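Local coordinates for protein phosphatase (PDB 1NF2) that probably works as a magnesium-dependent phosphatase of the haloacid dehalogenase (HAD) family, acting on phosphorylated substrates, at residues 5-10 with 26-31; 68-73 with 192-197; 196-199 with 203-206. All coordinates share one frame; numbering follows the deposited sequence.

Contact 1: 5-10 with 26-31; sequences FVFDLD and RNIEKL. With MG (magnesium ion), chain F; SO4 (sulfate ion), chain E.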
loop_
_atom_site.group_PDB
_atom_site.type_symbol
_atom_site.label_atom_id
_atom_site.label_comp_id
_atom_site.label_asym_id
_atom_site.label_seq_id
_atom_site.Cartn_x
_atom_site.Cartn_y
_atom_site.Cartn_z
ATOM N N PHE A 5 6.436 -5.905 -14.778
ATOM C CA PHE A 5 5.665 -6.802 -13.930
ATOM C C PHE A 5 5.327 -6.181 -12.571
ATOM O O PHE A 5 6.201 -5.968 -11.738
ATOM C CB PHE A 5 6.475 -8.097 -13.773
ATOM C CG PHE A 5 6.843 -8.736 -15.093
ATOM C CD1 PHE A 5 5.929 -9.542 -15.775
ATOM C CD2 PHE A 5 8.071 -8.467 -15.691
ATOM C CE1 PHE A 5 6.229 -10.067 -17.036
ATOM C CE2 PHE A 5 8.384 -8.986 -16.952
ATOM C CZ PHE A 5 7.459 -9.786 -17.629
ATOM N N VAL A 6 4.049 -5.892 -12.359
ATOM C CA VAL A 6 3.604 -5.268 -11.113
ATOM C C VAL A 6 2.944 -6.280 -10.173
ATOM O O VAL A 6 2.027 -6.998 -10.560
ATOM C CB VAL A 6 2.622 -4.115 -11.418
ATOM C CG1 VAL A 6 2.245 -3.390 -10.121
ATOM C CG2 VAL A 6 3.273 -3.140 -12.409
ATOM N N PHE A 7 3.403 -6.318 -8.929
ATOM C CA PHE A 7 2.881 -7.272 -7.956
ATOM C C PHE A 7 2.412 -6.642 -6.646
ATOM O O PHE A 7 3.152 -5.885 -6.015
ATOM C CB PHE A 7 3.966 -8.291 -7.573
ATOM C CG PHE A 7 4.620 -8.980 -8.734
ATOM C CD1 PHE A 7 4.018 -10.079 -9.340
ATOM C CD2 PHE A 7 5.864 -8.555 -9.196
ATOM C CE1 PHE A 7 4.650 -10.756 -10.394
ATOM C CE2 PHE A 7 6.505 -9.225 -10.252
ATOM C CZ PHE A 7 5.895 -10.327 -10.848
ATOM N N ASP A 8 1.196 -6.959 -6.223
ATOM C CA ASP A 8 0.735 -6.474 -4.927
ATOM C C ASP A 8 1.451 -7.466 -4.005
ATOM O O ASP A 8 1.849 -8.550 -4.455
ATOM C CB ASP A 8 -0.786 -6.629 -4.792
ATOM C CG ASP A 8 -1.333 -6.045 -3.485
ATOM O OD1 ASP A 8 -2.571 -6.060 -3.294
ATOM O OD2 ASP A 8 -0.541 -5.572 -2.647
ATOM N N LEU A 9 1.641 -7.105 -2.740
ATOM C CA LEU A 9 2.310 -7.994 -1.789
ATOM C C LEU A 9 1.301 -8.892 -1.079
ATOM O O LEU A 9 1.144 -10.058 -1.443
ATOM C CB LEU A 9 3.106 -7.176 -0.766
ATOM C CG LEU A 9 4.630 -7.153 -0.918
ATOM C CD1 LEU A 9 5.016 -7.020 -2.371
ATOM C CD2 LEU A 9 5.205 -6.007 -0.110
ATOM N N ASP A 10 0.613 -8.347 -0.075
ATOM C CA ASP A 10 -0.384 -9.107 0.677
ATOM C C ASP A 10 -1.414 -9.757 -0.244
ATOM O O ASP A 10 -1.831 -9.162 -1.243
ATOM C CB ASP A 10 -1.090 -8.192 1.691
ATOM C CG ASP A 10 -0.179 -7.785 2.844
ATOM O OD1 ASP A 10 -0.056 -8.559 3.815
ATOM O OD2 ASP A 10 0.428 -6.699 2.769
ATOM N N ARG A 26 12.464 -17.106 -7.144
ATOM C CA ARG A 26 13.335 -17.399 -8.280
ATOM C C ARG A 26 12.829 -16.847 -9.613
ATOM O O ARG A 26 13.618 -16.375 -10.430
ATOM C CB ARG A 26 13.594 -18.904 -8.393
ATOM C CG ARG A 26 14.739 -19.374 -7.512
ATOM C CD ARG A 26 15.136 -20.802 -7.840
ATOM N NE ARG A 26 14.550 -21.771 -6.921
ATOM C CZ ARG A 26 15.134 -22.196 -5.803
ATOM N NH1 ARG A 26 16.332 -21.740 -5.457
ATOM N NH2 ARG A 26 14.515 -23.079 -5.033
ATOM N N ASN A 27 11.521 -16.892 -9.837
ATOM C CA ASN A 27 10.980 -16.369 -11.086
ATOM C C ASN A 27 11.139 -14.861 -11.173
ATOM O O ASN A 27 11.410 -14.323 -12.249
ATOM C CB ASN A 27 9.513 -16.756 -11.245
ATOM C CG ASN A 27 9.345 -18.172 -11.751
ATOM O OD1 ASN A 27 9.932 -18.542 -12.767
ATOM N ND2 ASN A 27 8.542 -18.970 -11.051
ATOM N N ILE A 28 10.978 -14.175 -10.044
ATOM C CA ILE A 28 11.135 -12.727 -10.033
ATOM C C ILE A 28 12.600 -12.410 -10.335
ATOM O O ILE A 28 12.895 -11.538 -11.152
ATOM C CB ILE A 28 10.766 -12.107 -8.663
ATOM C CG1 ILE A 28 9.323 -12.467 -8.285
ATOM C CG2 ILE A 28 10.945 -10.597 -8.720
ATOM C CD1 ILE A 28 8.272 -12.027 -9.282
ATOM N N GLU A 29 13.511 -13.118 -9.664
ATOM C CA GLU A 29 14.948 -12.938 -9.872
ATOM C C GLU A 29 15.299 -13.013 -11.356
ATOM O O GLU A 29 16.048 -12.187 -11.867
ATOM C CB GLU A 29 15.738 -14.014 -9.116
ATOM C CG GLU A 29 16.214 -13.599 -7.739
ATOM C CD GLU A 29 17.290 -12.530 -7.799
ATOM O OE1 GLU A 29 17.711 -12.042 -6.727
ATOM O OE2 GLU A 29 17.719 -12.179 -8.920
ATOM N N LYS A 30 14.757 -14.007 -12.045
ATOM C CA LYS A 30 15.031 -14.165 -13.470
ATOM C C LYS A 30 14.522 -12.974 -14.293
ATOM O O LYS A 30 15.202 -12.506 -15.212
ATOM C CB LYS A 30 14.409 -15.472 -13.973
ATOM C CG LYS A 30 15.063 -16.718 -13.391
ATOM C CD LYS A 30 14.253 -17.971 -13.696
ATOM C CE LYS A 30 14.055 -18.150 -15.191
ATOM N NZ LYS A 30 13.197 -19.331 -15.498
ATOM N N LEU A 31 13.329 -12.482 -13.963
ATOM C CA LEU A 31 12.761 -11.342 -14.674
ATOM C C LEU A 31 13.543 -10.060 -14.420
ATOM O O LEU A 31 13.807 -9.296 -15.350
ATOM C CB LEU A 31 11.309 -11.104 -14.251
ATOM C CG LEU A 31 10.223 -12.052 -14.749
ATOM C CD1 LEU A 31 8.877 -11.604 -14.186
ATOM C CD2 LEU A 31 10.195 -12.046 -16.268
HETATM MG MG MG F . -3.505 -7.144 -1.247
HETATM S S SO4 E . 19.281 -20.083 -6.161
HETATM O O1 SO4 E . 20.418 -19.201 -6.494
HETATM O O2 SO4 E . 18.708 -19.664 -4.870
HETATM O O3 SO4 E . 18.251 -19.984 -7.215
HETATM O O4 SO4 E . 19.745 -21.479 -6.059
#
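Phe-5 and Leu-31 mark the nearest backbone approach of the two segments, their CA atoms 8.5 Å apart. The gap between strand and helix is filled by side chains. Phe-5 and Phe-7, two residues apart on the strand, both point toward helix 22-31. Leu-31 CD1 sits over one face of the Phe-5 ring as a CH-pi contact, 3.6 Å from its centroid and 15° off the normal. Leu-31 CD2 adds a touch at Phe-5 CE2. Phe-7 meets Ile-28 from the opposite direction. Its CZ lies 3.3 Å from Ile-28 CD1, a tight fit in which the methyl approaches the ring obliquely. With CG1 beside the backbone N (chi1 -58°), the end of the Ile-28 chain comes nearer the strand than its CB direction suggests.

The chain beyond Phe-7 leads into the metal site. Asp-8 OD1 binds the magnesium ion at 2.5 Å, and the site also includes Asp-10 and Asp-214. Asp-8 OD2 forms a salt bridge with Lys-191. Arg-26 donates from NH1 to O3 of a sulfate ion, probably from the crystallisation liquor, which Arg-25 also holds.

Strand 4-8 runs between strands 36-40 and 209-213. Helix 22-31 packs on one face of this sheet, with Ile-28 also on Val-37. Helix 253-258 lies alongside, where Leu-258 touches Ile-28 and Leu-31.

Contact 2: 68-73 with 192-197; sequences AIVYLP and GKALRF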
loop_
_atom_site.group_PDB
_atom_site.type_symbol
_atom_site.label_atom_id
_atom_site.label_comp_id
_atom_site.label_asym_id
_atom_site.label_seq_id
_atom_site.Cartn_x
_atom_site.Cartn_y
_atom_site.Cartn_z
ATOM N N ALA A 68 0.233 6.648 -2.241
ATOM C CA ALA A 68 0.727 7.946 -1.785
ATOM C C ALA A 68 2.220 8.114 -2.047
ATOM O O ALA A 68 2.704 9.232 -2.240
ATOM C CB ALA A 68 0.427 8.137 -0.294
ATOM N N ILE A 69 2.954 7.007 -2.048
ATOM C CA ILE A 69 4.382 7.072 -2.311
ATOM C C ILE A 69 4.829 6.249 -3.511
ATOM O O ILE A 69 4.416 5.098 -3.681
ATOM C CB ILE A 69 5.194 6.624 -1.078
ATOM C CG1 ILE A 69 5.093 7.705 0.006
ATOM C CG2 ILE A 69 6.649 6.370 -1.451
ATOM C CD1 ILE A 69 6.014 7.502 1.182
ATOM N N VAL A 70 5.653 6.866 -4.355
ATOM C CA VAL A 70 6.230 6.193 -5.515
ATOM C C VAL A 70 7.735 6.353 -5.330
ATOM O O VAL A 70 8.245 7.470 -5.229
ATOM C CB VAL A 70 5.798 6.832 -6.856
ATOM C CG1 VAL A 70 6.514 6.144 -8.019
ATOM C CG2 VAL A 70 4.295 6.695 -7.036
ATOM N N TYR A 71 8.437 5.229 -5.262
ATOM C CA TYR A 71 9.876 5.231 -5.055
ATOM C C TYR A 71 10.658 4.544 -6.173
ATOM O O TYR A 71 10.227 3.525 -6.712
ATOM C CB TYR A 71 10.162 4.561 -3.708
ATOM C CG TYR A 71 11.558 3.997 -3.531
ATOM C CD1 TYR A 71 11.944 2.809 -4.168
ATOM C CD2 TYR A 71 12.484 4.629 -2.700
ATOM C CE1 TYR A 71 13.214 2.265 -3.981
ATOM C CE2 TYR A 71 13.758 4.092 -2.501
ATOM C CZ TYR A 71 14.115 2.910 -3.145
ATOM O OH TYR A 71 15.367 2.376 -2.942
ATOM N N LEU A 72 11.806 5.122 -6.519
ATOM C CA LEU A 72 12.702 4.572 -7.540
ATOM C C LEU A 72 14.042 4.315 -6.863
ATOM O O LEU A 72 14.576 5.190 -6.178
ATOM C CB LEU A 72 12.907 5.550 -8.708
ATOM C CG LEU A 72 11.742 5.705 -9.687
ATOM C CD1 LEU A 72 12.148 6.606 -10.849
ATOM C CD2 LEU A 72 11.337 4.338 -10.203
ATOM N N PRO A 73 14.601 3.106 -7.046
ATOM C CA PRO A 73 15.884 2.719 -6.452
ATOM C C PRO A 73 16.969 3.789 -6.567
ATOM O O PRO A 73 17.767 3.978 -5.651
ATOM C CB PRO A 73 16.242 1.451 -7.221
ATOM C CG PRO A 73 14.892 0.835 -7.480
ATOM C CD PRO A 73 14.086 2.036 -7.922
ATOM N N GLY A 192 -3.632 2.881 -8.680
ATOM C CA GLY A 192 -3.739 3.127 -10.107
ATOM C C GLY A 192 -3.115 4.449 -10.518
ATOM O O GLY A 192 -2.352 4.499 -11.483
ATOM N N LYS A 193 -3.434 5.525 -9.800
ATOM C CA LYS A 193 -2.869 6.831 -10.122
ATOM C C LYS A 193 -1.364 6.772 -9.948
ATOM O O LYS A 193 -0.609 7.360 -10.733
ATOM C CB LYS A 193 -3.442 7.928 -9.216
ATOM C CG LYS A 193 -4.874 8.342 -9.535
ATOM C CD LYS A 193 -5.195 9.686 -8.868
ATOM C CE LYS A 193 -6.614 10.152 -9.158
ATOM N NZ LYS A 193 -7.625 9.234 -8.564
ATOM N N ALA A 194 -0.918 6.067 -8.915
ATOM C CA ALA A 194 0.511 5.949 -8.682
ATOM C C ALA A 194 1.188 5.186 -9.837
ATOM O O ALA A 194 2.262 5.578 -10.294
ATOM C CB ALA A 194 0.775 5.247 -7.351
ATOM N N LEU A 195 0.559 4.111 -10.313
ATOM C CA LEU A 195 1.139 3.332 -11.405
ATOM C C LEU A 195 1.148 4.125 -12.704
ATOM O O LEU A 195 2.099 4.040 -13.478
ATOM C CB LEU A 195 0.382 2.008 -11.619
ATOM C CG LEU A 195 0.930 1.135 -12.775
ATOM C CD1 LEU A 195 2.415 0.877 -12.558
ATOM C CD2 LEU A 195 0.168 -0.177 -12.875
ATOM N N ARG A 196 0.085 4.889 -12.946
ATOM C CA ARG A 196 0.001 5.702 -14.152
ATOM C C ARG A 196 1.114 6.746 -14.144
ATOM O O ARG A 196 1.725 7.026 -15.172
ATOM C CB ARG A 196 -1.351 6.408 -14.233
ATOM C CG ARG A 196 -1.614 7.031 -15.589
ATOM C CD ARG A 196 -2.571 8.192 -15.478
ATOM N NE ARG A 196 -3.906 7.800 -15.041
ATOM C CZ ARG A 196 -4.722 8.594 -14.351
ATOM N NH1 ARG A 196 -4.336 9.816 -14.015
ATOM N NH2 ARG A 196 -5.930 8.175 -14.002
ATOM N N PHE A 197 1.370 7.313 -12.970
ATOM C CA PHE A 197 2.409 8.323 -12.782
ATOM C C PHE A 197 3.785 7.712 -13.068
ATOM O O PHE A 197 4.636 8.312 -13.738
ATOM C CB PHE A 197 2.359 8.827 -11.338
ATOM C CG PHE A 197 3.415 9.836 -11.004
ATOM C CD1 PHE A 197 3.194 11.192 -11.226
ATOM C CD2 PHE A 197 4.635 9.432 -10.470
ATOM C CE1 PHE A 197 4.172 12.132 -10.919
ATOM C CE2 PHE A 197 5.628 10.365 -10.161
ATOM C CZ PHE A 197 5.395 11.716 -10.385
#
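Val-70 and Ala-194 face each other directly, each with its CB pointing toward the other segment. Val-70 CG2 is the branch that does the touching. It lies 3.8 Å from Ala-194 CB and 4.0 Å from Ala-194 O, so this methyl rests on both the side chain and the backbone of the helix. The small alanine lets the strand come close, and the CA atoms of Val-70 and Ala-194 are 6.5 Å apart.

Phe-197 lies one helical turn further on and borders the same methyl. Its CG is anti to the backbone N (chi1 178°), which carries the ring out from the helix toward the strand. Val-70 CG2 meets the ring obliquely, 4.4 Å from Phe-197 CD2, a looser contact than that with the alanine. The phenylalanine also touches Ile-78 and Leu-79 of strand 76-80, both of which pack on Val-70 too. Val-70 and Phe-197 thus share neighbours on strand 76-80.

The two branches of Val-70 divide the work. CG2 stands beside the backbone N and takes the alanine, while CG1 heads toward Leu-198. The side-chain contacts are all apolar, and Val-70 and Ala-194 are buried. Ala-194 also touches Ile-63 of strand 62-64, so one small side chain meets two strands.

Strand 69-72 pairs antiparallel with both 62-64 and 76-80. A classic beta bulge at Ala-68 and Ile-69 breaks the regular pairing with strand 62-64. Helix 191-202 packs across this edge of the larger sheet. The arrangement is that of a helix laid on the sheet of a Rossmann-like alpha/beta core, as in other HAD-family proteins, here extended by antiparallel strands.

Contact 3: 196-199 with 203-206; sequences RFLR and NWKK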
loop_
_atom_site.group_PDB
_atom_site.type_symbol
_atom_site.label_atom_id
_atom_site.label_comp_id
_atom_site.label_asym_id
_atom_site.label_seq_id
_atom_site.Cartn_x
_atom_site.Cartn_y
_atom_site.Cartn_z
ATOM N N ARG A 196 0.085 4.889 -12.946
ATOM C CA ARG A 196 0.001 5.702 -14.152
ATOM C C ARG A 196 1.114 6.746 -14.144
ATOM O O ARG A 196 1.725 7.026 -15.172
ATOM C CB ARG A 196 -1.351 6.408 -14.233
ATOM C CG ARG A 196 -1.614 7.031 -15.589
ATOM C CD ARG A 196 -2.571 8.192 -15.478
ATOM N NE ARG A 196 -3.906 7.800 -15.041
ATOM C CZ ARG A 196 -4.722 8.594 -14.351
ATOM N NH1 ARG A 196 -4.336 9.816 -14.015
ATOM N NH2 ARG A 196 -5.930 8.175 -14.002
ATOM N N PHE A 197 1.370 7.313 -12.970
ATOM C CA PHE A 197 2.409 8.323 -12.782
ATOM C C PHE A 197 3.785 7.712 -13.068
ATOM O O PHE A 197 4.636 8.312 -13.738
ATOM C CB PHE A 197 2.359 8.827 -11.338
ATOM C CG PHE A 197 3.415 9.836 -11.004
ATOM C CD1 PHE A 197 3.194 11.192 -11.226
ATOM C CD2 PHE A 197 4.635 9.432 -10.470
ATOM C CE1 PHE A 197 4.172 12.132 -10.919
ATOM C CE2 PHE A 197 5.628 10.365 -10.161
ATOM C CZ PHE A 197 5.395 11.716 -10.385
ATOM N N LEU A 198 4.002 6.520 -12.523
ATOM C CA LEU A 198 5.255 5.802 -12.700
ATOM C C LEU A 198 5.471 5.526 -14.190
ATOM O O LEU A 198 6.582 5.656 -14.708
ATOM C CB LEU A 198 5.199 4.487 -11.928
ATOM C CG LEU A 198 6.419 3.580 -12.061
ATOM C CD1 LEU A 198 7.682 4.313 -11.592
ATOM C CD2 LEU A 198 6.179 2.335 -11.239
ATOM N N ARG A 199 4.388 5.160 -14.864
ATOM C CA ARG A 199 4.403 4.862 -16.290
ATOM C C ARG A 199 4.868 6.072 -17.111
ATOM O O ARG A 199 5.703 5.949 -18.014
ATOM C CB ARG A 199 3.003 4.448 -16.723
ATOM C CG ARG A 199 2.961 3.546 -17.924
ATOM C CD ARG A 199 1.541 3.120 -18.203
ATOM N NE ARG A 199 0.737 4.233 -18.687
ATOM C CZ ARG A 199 -0.587 4.250 -18.664
ATOM N NH1 ARG A 199 -1.247 3.211 -18.177
ATOM N NH2 ARG A 199 -1.250 5.300 -19.125
ATOM N N ASN A 203 8.227 5.938 -18.911
ATOM C CA ASN A 203 7.868 5.821 -20.317
ATOM C C ASN A 203 7.398 4.402 -20.679
ATOM O O ASN A 203 7.685 3.905 -21.769
ATOM C CB ASN A 203 9.050 6.232 -21.199
ATOM C CG ASN A 203 8.617 6.704 -22.570
ATOM O OD1 ASN A 203 9.447 6.968 -23.436
ATOM N ND2 ASN A 203 7.308 6.820 -22.775
ATOM N N TRP A 204 6.685 3.757 -19.753
ATOM C CA TRP A 204 6.135 2.419 -19.988
ATOM C C TRP A 204 4.946 2.634 -20.901
ATOM O O TRP A 204 4.393 3.727 -20.961
ATOM C CB TRP A 204 5.503 1.792 -18.729
ATOM C CG TRP A 204 6.320 1.560 -17.508
ATOM C CD1 TRP A 204 5.848 1.450 -16.217
ATOM C CD2 TRP A 204 7.711 1.323 -17.439
ATOM N NE1 TRP A 204 6.869 1.154 -15.356
ATOM C CE2 TRP A 204 8.030 1.069 -16.083
ATOM C CE3 TRP A 204 8.732 1.295 -18.389
ATOM C CZ2 TRP A 204 9.315 0.794 -15.662
ATOM C CZ3 TRP A 204 10.005 1.025 -17.971
ATOM C CH2 TRP A 204 10.289 0.778 -16.620
ATOM N N LYS A 205 4.536 1.584 -21.594
ATOM C CA LYS A 205 3.338 1.672 -22.404
ATOM C C LYS A 205 2.459 0.591 -21.775
ATOM O O LYS A 205 2.971 -0.402 -21.270
ATOM C CB LYS A 205 3.627 1.425 -23.896
ATOM C CG LYS A 205 4.052 0.031 -24.312
ATOM C CD LYS A 205 4.482 0.059 -25.785
ATOM C CE LYS A 205 4.630 -1.332 -26.398
ATOM N NZ LYS A 205 3.313 -1.975 -26.685
ATOM N N LYS A 206 1.152 0.801 -21.757
ATOM C CA LYS A 206 0.248 -0.171 -21.149
ATOM C C LYS A 206 0.378 -1.612 -21.653
ATOM O O LYS A 206 0.299 -2.555 -20.862
ATOM C CB LYS A 206 -1.201 0.291 -21.316
ATOM C CG LYS A 206 -1.568 1.470 -20.442
ATOM C CD LYS A 206 -2.886 2.107 -20.868
ATOM C CE LYS A 206 -4.008 1.087 -20.985
ATOM N NZ LYS A 206 -4.304 0.422 -19.692
#
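Arg-199 and Trp-204 join the two segments through both backbone and side chain. The hydrogen bonds come from the backbone. Arg-199 O accepts from Trp-204 N at 3.0 Å, with an N-H...O angle of 142°. Asn-203 N gives the same oxygen a second bond, short but weak because it is strongly bent (122°). Asn-203 is the first residue to leave the helix and has a positive phi. The six-to-one bond from Trp-204 and this positive phi are features of a Schellman-type helix end.

The apolar packing is around Trp-204. Its CB lies 3.2 Å from Arg-199 CG, a tight approach. The arginine CG is anti to the backbone N (chi1 -154°), which lays it against that CB, and the chain then bends at chi3. Trp-204 CD1 lies 3.7 Å from Arg-199 CA, which meets the indole obliquely. Leu-198 CG is 4.1 Å from Trp-204 NE1, and this buried N-H has no partner in the model.

The third kind is charge. Arg-199 NH1 and Lys-206 NZ are 4.4 Å apart, like charges brought close. Both have other partners: the arginine forms a salt bridge with Glu-224, and the lysine donates to Glu-223 O. Were Arg-199 replaced by an alanine, Glu-224 would probably lose this partner and Trp-204 CB the chain that packs against it.

The turn links helix 191-202 to strand 209-213. Arg-199 and Trp-204 both touch Ile-209 of that strand, and the indole also meets the ring of Tyr-36.

How the contacts relate
Contacts 1 and 2 are buried helix-on-sheet packing, and both reach the larger sheet. Contact 3 is partly buried and lies where a helix ends. Contacts 2 and 3 share Arg-196 and Phe-197 of helix 191-202. They touch where Leu-72 CD2 meets Leu-198 CD1 at 3.9 Å. Contacts 1 and 2 touch through Val-6 CG2 and Leu-195 CD1, 4.1 Å apart. Contacts 1 and 3 do not touch, their nearest atoms being about 6 Å apart. The chemistry follows the place. Aromatic and aliphatic groups fill contact 1 beside the magnesium site. A valine methyl and an alanine, with a phenylalanine ring at the margin, make up contact 2. Contact 3 adds backbone hydrogen bonds and charged side chains.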